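PDB 6N36: beta-lactamase from Chitinophaga pinensis, which probably hydrolyses the amide bond of beta-lactam antibiotics with the help of zinc ions, as a member of the metallo-beta-lactamase superfamily. Local coordinates for residues R155-H160 / L211-A216; L80-H85 / V180-I185; S195-P198 / E202-K205. All coordinates share one frame; numbering follows the deposited sequence.

How the interactions relate
Interactions 1 and 2 meet at the zinc site: His160 of 155-160 joins His83 and His85 of 80-85 on one zinc ion, with His160 NE2 lying 3.1 Å from His83 NE2. Their centres are about 11 Å apart. A second junction is formed where Met214 CE of interaction 1 packs 3.4 Å from Asn184 O of interaction 2, and Ser166 OG bonds both His157 ND1 and Asn184 N. Interaction 3 sits at the other end of helix 203-215, its centre about 15 Å from that of interaction 1 and about 21 Å from that of interaction 2. It touches interaction 1 lightly, Val203 CG2 lying 4.2 Å from Gly159 O.

Interaction 1: residues R155-H160 / L211-A216; sequences RQHPGH and LKAMKA. With ZN (zinc ion), chain C.
The imidazole of His157 is enclosed on both faces. Over one lies Met214, whose CG stands 3.4 Å from the centroid of the His157 ring and only 2° off the ring normal, a nearly ideal CH-pi geometry. Over the opposite face lies the carbonyl of Arg155, two residues back on the strand that leads into His157, its O 3.8 Å above the plane of the His157 ring and displaced toward the rim. Ala213 adds its methyl obliquely, with CB 4.3 Å from His157 CD2.

His157 ND1 is hydrogen-bonded to Ser166 OG of strand 165-172, which would limit the ring's rotation. Met214 reaches the ring with a chain that is extended as far as the sulfur and then folds. SD remains over the same face as CG, 4.1 Å from the His157 centroid and 26° off the normal, a Met-aromatic contact. A bend about the CG-SD bond (chi3 76°) brings the terminal methyl back, CE coming within 4.0 Å of His157 ND1.

Beyond His157 the chain runs on through Pro158 and Gly159, where Gly159 has a positive phi that suits glycine, and delivers His160. Its NE2 binds the zinc ion at 2.1 Å, while water 3 lies at the edge of the His160 ring and in its plane. Helix 203-215 thus packs on the root of a metal-bearing loop. The His-Pro-Gly-His sequence, leaving a strand to supply the third histidine ligand, is typical of the alpha-beta/beta-alpha fold of metallo-beta-lactamases.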
ATOM      1  N   ARG A 155       2.894  10.548   2.424  1.00 21.02           N
ATOM      2  CA  ARG A 155       4.164  10.801   3.119  1.00 22.04           C
ATOM      3  C   ARG A 155       5.210   9.848   2.566  1.00 20.75           C
ATOM      4  O   ARG A 155       4.931   8.640   2.521  1.00 19.93           O
ATOM      5  CB  ARG A 155       4.054  10.693   4.637  1.00 23.71           C
ATOM      6  CG  ARG A 155       3.089  11.670   5.293  1.00 26.04           C
ATOM      7  CD  ARG A 155       3.442  13.117   5.073  1.00 27.89           C
ATOM      8  NE  ARG A 155       4.830  13.470   5.291  1.00 30.98           N
ATOM      9  CZ  ARG A 155       5.341  13.929   6.436  1.00 32.19           C
ATOM     10  NH1 ARG A 155       4.585  14.031   7.521  1.00 32.72           N
ATOM     11  NH2 ARG A 155       6.639  14.169   6.502  1.00 33.66           N
ATOM     12  N   GLN A 156       6.370  10.363   2.171  1.00 20.65           N
ATOM     13  CA  GLN A 156       7.451   9.524   1.618  1.00 20.56           C
ATOM     14  C   GLN A 156       8.104   8.739   2.755  1.00 19.66           C
ATOM     15  O   GLN A 156       8.626   9.346   3.707  1.00 20.71           O
ATOM     16  CB  GLN A 156       8.480  10.319   0.812  1.00 22.00           C
ATOM     17  CG  GLN A 156       7.914  10.956  -0.446  1.00 24.84           C
ATOM     18  CD  GLN A 156       8.993  11.749  -1.151  1.00 27.47           C
ATOM     19  OE1 GLN A 156       9.806  12.411  -0.482  1.00 31.03           O
ATOM     20  NE2 GLN A 156       8.994  11.733  -2.478  1.00 29.08           N
ATOM     21  N   HIS A 157       8.105   7.416   2.617  1.00 18.44           N
ATOM     22  CA  HIS A 157       8.642   6.455   3.601  1.00 18.62           C
ATOM     23  C   HIS A 157       9.603   5.536   2.868  1.00 17.74           C
ATOM     24  O   HIS A 157       9.363   4.347   2.782  1.00 17.64           O
ATOM     25  CB  HIS A 157       7.501   5.786   4.353  1.00 18.30           C
ATOM     26  CG  HIS A 157       6.805   6.711   5.259  1.00 18.43           C
ATOM     27  ND1 HIS A 157       5.495   6.525   5.637  1.00 19.01           N
ATOM     28  CD2 HIS A 157       7.247   7.828   5.913  1.00 19.31           C
ATOM     29  CE1 HIS A 157       5.135   7.521   6.406  1.00 20.37           C
ATOM     30  NE2 HIS A 157       6.162   8.356   6.601  1.00 20.28           N
ATOM     31  N   PRO A 158      10.692   6.082   2.296  1.00 17.19           N
ATOM     32  CA  PRO A 158      11.542   5.317   1.395  1.00 17.99           C
ATOM     33  C   PRO A 158      12.311   4.203   2.121  1.00 19.14           C
ATOM     34  O   PRO A 158      12.467   4.203   3.371  1.00 18.84           O
ATOM     35  CB  PRO A 158      12.503   6.318   0.851  1.00 18.46           C
ATOM     36  CG  PRO A 158      12.583   7.360   1.942  1.00 18.76           C
ATOM     37  CD  PRO A 158      11.136   7.490   2.408  1.00 18.14           C
ATOM     38  N   GLY A 159      12.797   3.263   1.317  1.00 19.08           N
ATOM     39  CA  GLY A 159      13.703   2.195   1.747  1.00 18.77           C
ATOM     40  C   GLY A 159      13.260   0.878   1.142  1.00 18.03           C
ATOM     41  O   GLY A 159      13.970   0.331   0.281  1.00 17.80           O
ATOM     42  N   HIS A 160      12.112   0.407   1.527  1.00 17.88           N
ATOM     43  CA  HIS A 160      11.588  -0.877   0.976  1.00 17.82           C
ATOM     44  C   HIS A 160      11.543  -0.777  -0.559  1.00 19.96           C
ATOM     45  O   HIS A 160      11.984  -1.699  -1.253  1.00 19.74           O
ATOM     46  CB  HIS A 160      10.219  -1.142   1.602  1.00 18.93           C
ATOM     47  CG  HIS A 160       9.694  -2.444   1.197  1.00 18.68           C
ATOM     48  ND1 HIS A 160      10.029  -3.601   1.862  1.00 20.58           N
ATOM     49  CD2 HIS A 160       8.898  -2.792   0.172  1.00 20.39           C
ATOM     50  CE1 HIS A 160       9.470  -4.610   1.235  1.00 19.69           C
ATOM     51  NE2 HIS A 160       8.781  -4.165   0.210  1.00 18.57           N
ATOM     52  N   LEU A 211      12.195   5.139   9.522  1.00 19.49           N
ATOM     53  CA  LEU A 211      11.883   4.617  10.877  1.00 21.24           C
ATOM     54  C   LEU A 211      11.571   5.774  11.835  1.00 22.77           C
ATOM     55  O   LEU A 211      10.591   5.675  12.602  1.00 24.92           O
ATOM     56  CB  LEU A 211      13.047   3.761  11.342  1.00 22.04           C
ATOM     57  CG  LEU A 211      13.095   2.389  10.683  1.00 22.92           C
ATOM     58  CD1 LEU A 211      14.490   1.817  10.709  1.00 23.72           C
ATOM     59  CD2 LEU A 211      12.075   1.477  11.332  1.00 22.66           C
ATOM     60  N   LYS A 212      12.316   6.861  11.763  1.00 22.34           N
ATOM     61  CA  LYS A 212      12.063   8.025  12.642  1.00 23.30           C
ATOM     62  C   LYS A 212      10.764   8.732  12.238  1.00 22.79           C
ATOM     63  O   LYS A 212       9.916   9.044  13.105  1.00 24.01           O
ATOM     64  CB  LYS A 212      13.259   8.973  12.623  1.00 24.76           C
ATOM     65  CG  LYS A 212      14.531   8.376  13.221  1.00 26.00           C
ATOM     66  CD  LYS A 212      15.737   9.283  13.184  1.00 29.20           C
ATOM     67  CE  LYS A 212      16.334   9.428  11.813  1.00 28.82           C
ATOM     68  NZ  LYS A 212      17.459  10.387  11.789  1.00 29.02           N
ATOM     69  N   ALA A 213      10.560   8.935  10.944  1.00 21.69           N
ATOM     70  CA  ALA A 213       9.433   9.689  10.379  1.00 22.68           C
ATOM     71  C   ALA A 213       8.114   8.969  10.710  1.00 21.57           C
ATOM     72  O   ALA A 213       7.147   9.603  11.149  1.00 23.05           O
ATOM     73  CB  ALA A 213       9.611   9.859   8.910  1.00 22.45           C
ATOM     74  N   MET A 214       8.071   7.649  10.557  1.00 21.11           N
ATOM     75  CA  MET A 214       6.842   6.894  10.821  1.00 21.48           C
ATOM     76  C   MET A 214       6.540   6.887  12.327  1.00 22.83           C
ATOM     77  O   MET A 214       5.359   6.918  12.662  1.00 23.08           O
ATOM     78  CB  MET A 214       6.981   5.481  10.230  1.00 20.42           C
ATOM     79  CG  MET A 214       7.026   5.550   8.718  1.00 19.78           C
ATOM     80  SD  MET A 214       6.938   3.884   7.987  1.00 20.45           S
ATOM     81  CE  MET A 214       5.184   3.562   8.233  1.00 21.31           C
ATOM     82  N   LYS A 215       7.549   6.892  13.185  1.00 23.98           N
ATOM     83  CA  LYS A 215       7.269   6.910  14.642  1.00 27.65           C
ATOM     84  C   LYS A 215       6.563   8.221  14.997  1.00 27.06           C
ATOM     85  O   LYS A 215       5.741   8.273  15.957  1.00 29.22           O
ATOM     86  CB  LYS A 215       8.579   6.798  15.409  1.00 31.18           C
ATOM     87  CG  LYS A 215       8.377   6.285  16.829  1.00 38.87           C
ATOM     88  CD  LYS A 215       8.059   4.790  16.763  1.00 44.14           C
ATOM     89  CE  LYS A 215       8.805   3.971  17.795  1.00 46.53           C
ATOM     90  NZ  LYS A 215       8.100   4.005  19.091  1.00 46.34           N
ATOM     91  N   ALA A 216       6.885   9.290  14.281  1.00 26.20           N
ATOM     92  CA  ALA A 216       6.402  10.646  14.598  1.00 27.49           C
ATOM     93  C   ALA A 216       4.958  10.896  14.142  1.00 26.89           C
ATOM     94  O   ALA A 216       4.382  11.918  14.550  1.00 29.66           O
ATOM     95  CB  ALA A 216       7.348  11.681  14.036  1.00 28.17           C
TER
HETATM   96 ZN    ZN C 502       7.528  -5.220  -1.128  0.90 21.90          ZN
HETATM   97  O   HOH W   1       5.997  -5.766   0.655  1.00 27.52           O
HETATM   98  O   HOH W   2       6.489  -6.707  -2.037  1.00 29.74           O
HETATM   99  O   HOH W   3       8.726  -7.051  -0.595  1.00 28.90           O

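Interaction 2: residues L80-H85 / V180-I185; sequences LTTHAH and VLIANI. With ZN (zinc ion), chain C.
His83 and Asn184 join the first metal-binding loop of the metallo-beta-lactamase fold, the HxHxDH motif that follows strand 76-80, to the loop that follows strand 177-182 of the second sheet.

Of the polar contacts, the strong one is the hydrogen bond from His83 ND1 to Asn184 OD1, 2.7 Å long and nearly straight at 163°, consistent with Asn184 being a second-shell residue that orients His83. The oxygen lies at the ring edge, in the imidazole plane, whereas the amide plane of Asn184 stands 81° from that ring. Thr82 OG1 comes within 3.2 Å of the same Asn184 OD1, a weak interaction at most. The backbone N of Asn184 is bonded separately to Ser166 OG.

The apolar contribution is small: Thr82 CG2 meets Ile182 CG2 at 4.0 Å, their side chains crossing at about a right angle.

Metal coordination uses the far side of His83. With CG between the backbone N and the carbonyl carbon (chi1 68°), the ring reaches the zinc ion through NE2 at 2.2 Å. His85, two residues on, binds the same zinc ion through its other ring nitrogen, ND1, at 2.1 Å.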
ATOM      1  N   LEU A  80      -3.586   4.583  -6.542  1.00 18.71           N
ATOM      2  CA  LEU A  80      -2.416   4.806  -5.684  1.00 18.79           C
ATOM      3  C   LEU A  80      -1.804   3.460  -5.319  1.00 17.78           C
ATOM      4  O   LEU A  80      -2.469   2.406  -5.409  1.00 17.64           O
ATOM      5  CB  LEU A  80      -2.840   5.508  -4.399  1.00 18.89           C
ATOM      6  CG  LEU A  80      -3.540   6.842  -4.542  1.00 20.87           C
ATOM      7  CD1 LEU A  80      -3.985   7.341  -3.180  1.00 20.83           C
ATOM      8  CD2 LEU A  80      -2.629   7.832  -5.213  1.00 22.80           C
ATOM      9  N   THR A  81      -0.532   3.488  -4.929  1.00 17.81           N
ATOM     10  CA  THR A  81       0.147   2.309  -4.377  1.00 17.27           C
ATOM     11  C   THR A  81       1.021   2.730  -3.200  1.00 16.71           C
ATOM     12  O   THR A  81       1.556   3.852  -3.204  1.00 18.16           O
ATOM     13  CB  THR A  81       0.974   1.568  -5.436  1.00 18.93           C
ATOM     14  OG1 THR A  81       1.469   0.369  -4.857  1.00 19.26           O
ATOM     15  CG2 THR A  81       2.122   2.407  -5.970  1.00 19.38           C
ATOM     16  N   THR A  82       1.171   1.819  -2.265  1.00 16.00           N
ATOM     17  CA  THR A  82       2.141   1.989  -1.173  1.00 16.64           C
ATOM     18  C   THR A  82       3.588   1.768  -1.624  1.00 17.28           C
ATOM     19  O   THR A  82       4.501   2.390  -1.060  1.00 18.21           O
ATOM     20  CB  THR A  82       1.780   1.139   0.034  1.00 16.77           C
ATOM     21  OG1 THR A  82       1.702  -0.241  -0.325  1.00 18.76           O
ATOM     22  CG2 THR A  82       0.480   1.582   0.672  1.00 18.41           C
ATOM     23  N   HIS A  83       3.842   0.876  -2.541  1.00 17.27           N
ATOM     24  CA  HIS A  83       5.194   0.737  -3.158  1.00 17.68           C
ATOM     25  C   HIS A  83       5.099  -0.120  -4.402  1.00 18.36           C
ATOM     26  O   HIS A  83       4.287  -1.066  -4.426  1.00 18.83           O
ATOM     27  CB  HIS A  83       6.233   0.170  -2.160  1.00 17.66           C
ATOM     28  CG  HIS A  83       6.074  -1.254  -1.726  1.00 17.77           C
ATOM     29  ND1 HIS A  83       5.438  -1.621  -0.565  1.00 20.19           N
ATOM     30  CD2 HIS A  83       6.598  -2.376  -2.228  1.00 18.68           C
ATOM     31  CE1 HIS A  83       5.565  -2.934  -0.390  1.00 18.11           C
ATOM     32  NE2 HIS A  83       6.282  -3.426  -1.383  1.00 19.20           N
ATOM     33  N   ALA A  84       6.010   0.068  -5.349  1.00 18.61           N
ATOM     34  CA  ALA A  84       5.899  -0.595  -6.667  1.00 19.50           C
ATOM     35  C   ALA A  84       6.623  -1.949  -6.692  1.00 20.01           C
ATOM     36  O   ALA A  84       7.618  -2.099  -7.450  1.00 19.88           O
ATOM     37  CB  ALA A  84       6.407   0.315  -7.746  1.00 21.49           C
ATOM     38  N   HIS A  85       6.180  -2.884  -5.867  1.00 20.08           N
ATOM     39  CA  HIS A  85       6.505  -4.316  -5.987  1.00 19.20           C
ATOM     40  C   HIS A  85       5.317  -5.047  -6.600  1.00 19.66           C
ATOM     41  O   HIS A  85       4.158  -4.628  -6.411  1.00 18.29           O
ATOM     42  CB  HIS A  85       6.880  -4.925  -4.632  1.00 19.32           C
ATOM     43  CG  HIS A  85       8.274  -4.644  -4.164  1.00 19.33           C
ATOM     44  ND1 HIS A  85       8.681  -4.791  -2.836  1.00 19.96           N
ATOM     45  CD2 HIS A  85       9.351  -4.197  -4.839  1.00 21.70           C
ATOM     46  CE1 HIS A  85       9.959  -4.496  -2.741  1.00 20.48           C
ATOM     47  NE2 HIS A  85      10.396  -4.147  -3.955  1.00 21.27           N
ATOM     48  N   VAL A 180      -6.935   8.023   9.558  1.00 23.10           N
ATOM     49  CA  VAL A 180      -6.442   6.690   9.187  1.00 21.98           C
ATOM     50  C   VAL A 180      -5.066   6.840   8.547  1.00 21.41           C
ATOM     51  O   VAL A 180      -4.863   7.741   7.689  1.00 21.63           O
ATOM     52  CB  VAL A 180      -7.422   6.035   8.202  1.00 21.81           C
ATOM     53  CG1 VAL A 180      -6.947   4.658   7.806  1.00 23.15           C
ATOM     54  CG2 VAL A 180      -8.836   5.967   8.772  1.00 22.59           C
ATOM     55  N   LEU A 181      -4.192   5.931   8.916  1.00 21.44           N
ATOM     56  CA  LEU A 181      -2.880   5.759   8.251  1.00 19.83           C
ATOM     57  C   LEU A 181      -2.894   4.406   7.544  1.00 18.80           C
ATOM     58  O   LEU A 181      -3.136   3.378   8.207  1.00 20.76           O
ATOM     59  CB  LEU A 181      -1.794   5.813   9.314  1.00 20.40           C
ATOM     60  CG  LEU A 181      -0.393   5.417   8.802  1.00 20.44           C
ATOM     61  CD1 LEU A 181       0.126   6.439   7.810  1.00 21.44           C
ATOM     62  CD2 LEU A 181       0.602   5.284   9.968  1.00 21.81           C
ATOM     63  N   ILE A 182      -2.629   4.441   6.255  1.00 18.88           N
ATOM     64  CA  ILE A 182      -2.283   3.210   5.488  1.00 18.00           C
ATOM     65  C   ILE A 182      -0.745   3.259   5.402  1.00 18.80           C
ATOM     66  O   ILE A 182      -0.199   4.102   4.649  1.00 17.92           O
ATOM     67  CB  ILE A 182      -2.951   3.181   4.113  1.00 17.88           C
ATOM     68  CG1 ILE A 182      -4.490   3.233   4.211  1.00 19.47           C
ATOM     69  CG2 ILE A 182      -2.454   1.960   3.341  1.00 18.96           C
ATOM     70  CD1 ILE A 182      -5.130   2.137   4.959  1.00 21.31           C
ATOM     71  N   ALA A 183      -0.116   2.467   6.245  1.00 19.45           N
ATOM     72  CA  ALA A 183       1.325   2.534   6.550  1.00 19.29           C
ATOM     73  C   ALA A 183       2.100   1.567   5.685  1.00 21.07           C
ATOM     74  O   ALA A 183       1.817   0.351   5.785  1.00 22.53           O
ATOM     75  CB  ALA A 183       1.597   2.211   7.998  1.00 20.25           C
ATOM     76  N   ASN A 184       3.118   2.040   4.981  1.00 19.16           N
ATOM     77  CA  ASN A 184       4.071   1.115   4.342  1.00 18.80           C
ATOM     78  C   ASN A 184       5.187   0.797   5.326  1.00 19.21           C
ATOM     79  O   ASN A 184       6.037   1.582   5.571  1.00 19.96           O
ATOM     80  CB  ASN A 184       4.607   1.657   3.022  1.00 19.31           C
ATOM     81  CG  ASN A 184       5.144   0.505   2.211  1.00 21.54           C
ATOM     82  OD1 ASN A 184       4.377  -0.176   1.507  1.00 21.78           O
ATOM     83  ND2 ASN A 184       6.463   0.241   2.317  1.00 20.55           N
ATOM     84  N   ILE A 185       5.163  -0.409   5.849  1.00 21.40           N
ATOM     85  CA  ILE A 185       6.072  -0.817   6.947  1.00 21.86           C
ATOM     86  C   ILE A 185       7.452  -0.979   6.335  1.00 22.75           C
ATOM     87  O   ILE A 185       7.620  -1.504   5.237  1.00 23.82           O
ATOM     88  CB  ILE A 185       5.555  -2.109   7.608  1.00 24.51           C
ATOM     89  CG1 ILE A 185       4.232  -1.866   8.343  1.00 24.34           C
ATOM     90  CG2 ILE A 185       6.618  -2.721   8.532  1.00 25.61           C
ATOM     91  CD1 ILE A 185       4.219  -0.791   9.380  1.00 25.52           C
TER
HETATM   92 ZN    ZN C 502       7.528  -5.220  -1.128  0.90 21.90          ZN
HETATM   93  O   HOH W   1       5.997  -5.766   0.655  1.00 27.52           O
HETATM   94  O   HOH W   2       6.489  -6.707  -2.037  1.00 29.74           O
HETATM   95  O   HOH W   3       8.726  -7.051  -0.595  1.00 28.90           O

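Interaction 3: residues S195-P198 / E202-K205; sequences SGMP and EVGK
Val203 presses one methyl against the backbone of Gly196 and Met197, joining the loop 195-198 to the first turn of helix 203-215. The chain doubles back between the two segments, with Gly196 CA 5.8 Å from Val203 CA.

The conformation of Val203 decides which branch does the touching. CG1 sits between the backbone N and the carbonyl carbon (chi1 61°), and from there it approaches Met197 N to 3.7 Å and lies against Gly196 CA at 4.0 Å. CG2, anti to the backbone N, is turned away from this loop. One methyl therefore carries the whole of the valine's contact.

Met197 meets that methyl with the near part of its chain. Its CG, placed beside the backbone N (chi1 -72°), is 4.0 Å from Val203 CG1, the two side chains crossing obliquely. A second bend (chi2 -75°) and a third in the same sense fold the rest back, leading SD and CE away from the helix. The thioether thus adds no contact with Val203. At Gly196 the backbone itself calls for glycine: with phi at 143°, a CB would press on the carbonyl O of the preceding residue.

Tyr121, from another loop, touches both Met197 and Val203, and Thr192 also meets the valine, so the patch continues beyond these segments. Glu202 occupies the N-cap position of the helix. Between the two segments, which bury 136 Å², the contact is apolar, consistent with holding the loop by close packing and not by directed bonds.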
ATOM      1  N   SER A 195      24.536  -0.244   4.054  1.00 24.30           N
ATOM      2  CA  SER A 195      25.597   0.729   3.750  1.00 26.11           C
ATOM      3  C   SER A 195      25.427   1.287   2.323  1.00 26.58           C
ATOM      4  O   SER A 195      26.062   2.312   1.986  1.00 29.72           O
ATOM      5  CB  SER A 195      26.982   0.110   3.946  1.00 28.06           C
ATOM      6  OG  SER A 195      27.130  -1.065   3.153  1.00 31.99           O
ATOM      7  N   GLY A 196      24.609   0.664   1.495  1.00 23.06           N
ATOM      8  CA  GLY A 196      24.418   1.137   0.120  1.00 22.46           C
ATOM      9  C   GLY A 196      24.263  -0.017  -0.825  1.00 21.51           C
ATOM     10  O   GLY A 196      25.079  -0.932  -0.770  1.00 22.21           O
ATOM     11  N   MET A 197      23.272   0.067  -1.703  1.00 20.28           N
ATOM     12  CA  MET A 197      23.081  -0.945  -2.746  1.00 20.48           C
ATOM     13  C   MET A 197      23.452  -0.327  -4.082  1.00 21.88           C
ATOM     14  O   MET A 197      23.315   0.896  -4.296  1.00 20.79           O
ATOM     15  CB  MET A 197      21.647  -1.442  -2.785  1.00 20.12           C
ATOM     16  CG  MET A 197      21.334  -2.324  -1.599  1.00 20.28           C
ATOM     17  SD  MET A 197      22.052  -3.931  -1.768  1.00 22.19           S
ATOM     18  CE  MET A 197      20.851  -4.737  -2.827  1.00 24.15           C
ATOM     19  N   PRO A 198      24.021  -1.114  -4.989  1.00 20.50           N
ATOM     20  CA  PRO A 198      24.483  -0.546  -6.267  1.00 21.26           C
ATOM     21  C   PRO A 198      23.428   0.269  -7.035  1.00 21.77           C
ATOM     22  O   PRO A 198      23.767   1.299  -7.622  1.00 21.96           O
ATOM     23  CB  PRO A 198      24.907  -1.811  -7.019  1.00 21.86           C
ATOM     24  CG  PRO A 198      25.465  -2.661  -5.928  1.00 22.02           C
ATOM     25  CD  PRO A 198      24.429  -2.543  -4.839  1.00 21.90           C
ATOM     26  N   GLU A 202      21.422   5.261  -1.472  1.00 21.58           N
ATOM     27  CA  GLU A 202      20.880   5.951  -0.263  0.60 23.11           C
ATOM     28  C   GLU A 202      19.976   5.040   0.565  1.00 21.93           C
ATOM     29  O   GLU A 202      19.328   5.537   1.482  1.00 22.24           O
ATOM     30  CB  GLU A 202      20.181   7.233  -0.692  0.60 25.94           C
ATOM     31  CG  GLU A 202      21.124   8.169  -1.418  0.60 29.27           C
ATOM     32  CD  GLU A 202      22.300   8.693  -0.612  0.60 33.64           C
ATOM     33  OE1 GLU A 202      22.049   9.623   0.175  0.60 38.15           O
ATOM     34  OE2 GLU A 202      23.472   8.177  -0.784  0.60 39.19           O
ATOM     35  N   VAL A 203      19.939   3.751   0.261  1.00 19.44           N
ATOM     36  CA  VAL A 203      18.964   2.850   0.887  1.00 18.94           C
ATOM     37  C   VAL A 203      19.026   2.931   2.421  1.00 18.53           C
ATOM     38  O   VAL A 203      17.952   2.997   3.028  1.00 20.22           O
ATOM     39  CB  VAL A 203      19.152   1.419   0.384  1.00 19.52           C
ATOM     40  CG1 VAL A 203      20.511   0.836   0.693  1.00 20.48           C
ATOM     41  CG2 VAL A 203      18.082   0.562   0.918  1.00 19.13           C
ATOM     42  N   GLY A 204      20.179   2.859   3.041  1.00 19.76           N
ATOM     43  CA  GLY A 204      20.222   2.843   4.519  1.00 20.11           C
ATOM     44  C   GLY A 204      19.899   4.198   5.108  1.00 20.66           C
ATOM     45  O   GLY A 204      19.255   4.240   6.169  1.00 22.46           O
ATOM     46  N   LYS A 205      20.296   5.270   4.461  1.00 20.49           N
ATOM     47  CA  LYS A 205      19.961   6.620   4.959  1.00 21.17           C
ATOM     48  C   LYS A 205      18.428   6.782   4.904  1.00 20.67           C
ATOM     49  O   LYS A 205      17.814   7.381   5.814  1.00 21.05           O
ATOM     50  CB  LYS A 205      20.677   7.669   4.123  1.00 23.78           C
ATOM     51  CG  LYS A 205      22.194   7.617   4.283  1.00 26.54           C
ATOM     52  CD  LYS A 205      22.887   8.668   3.417  1.00 31.98           C
ATOM     53  CE  LYS A 205      24.367   8.691   3.674  1.00 38.39           C
ATOM     54  NZ  LYS A 205      24.992   7.424   3.239  1.00 43.60           N
TER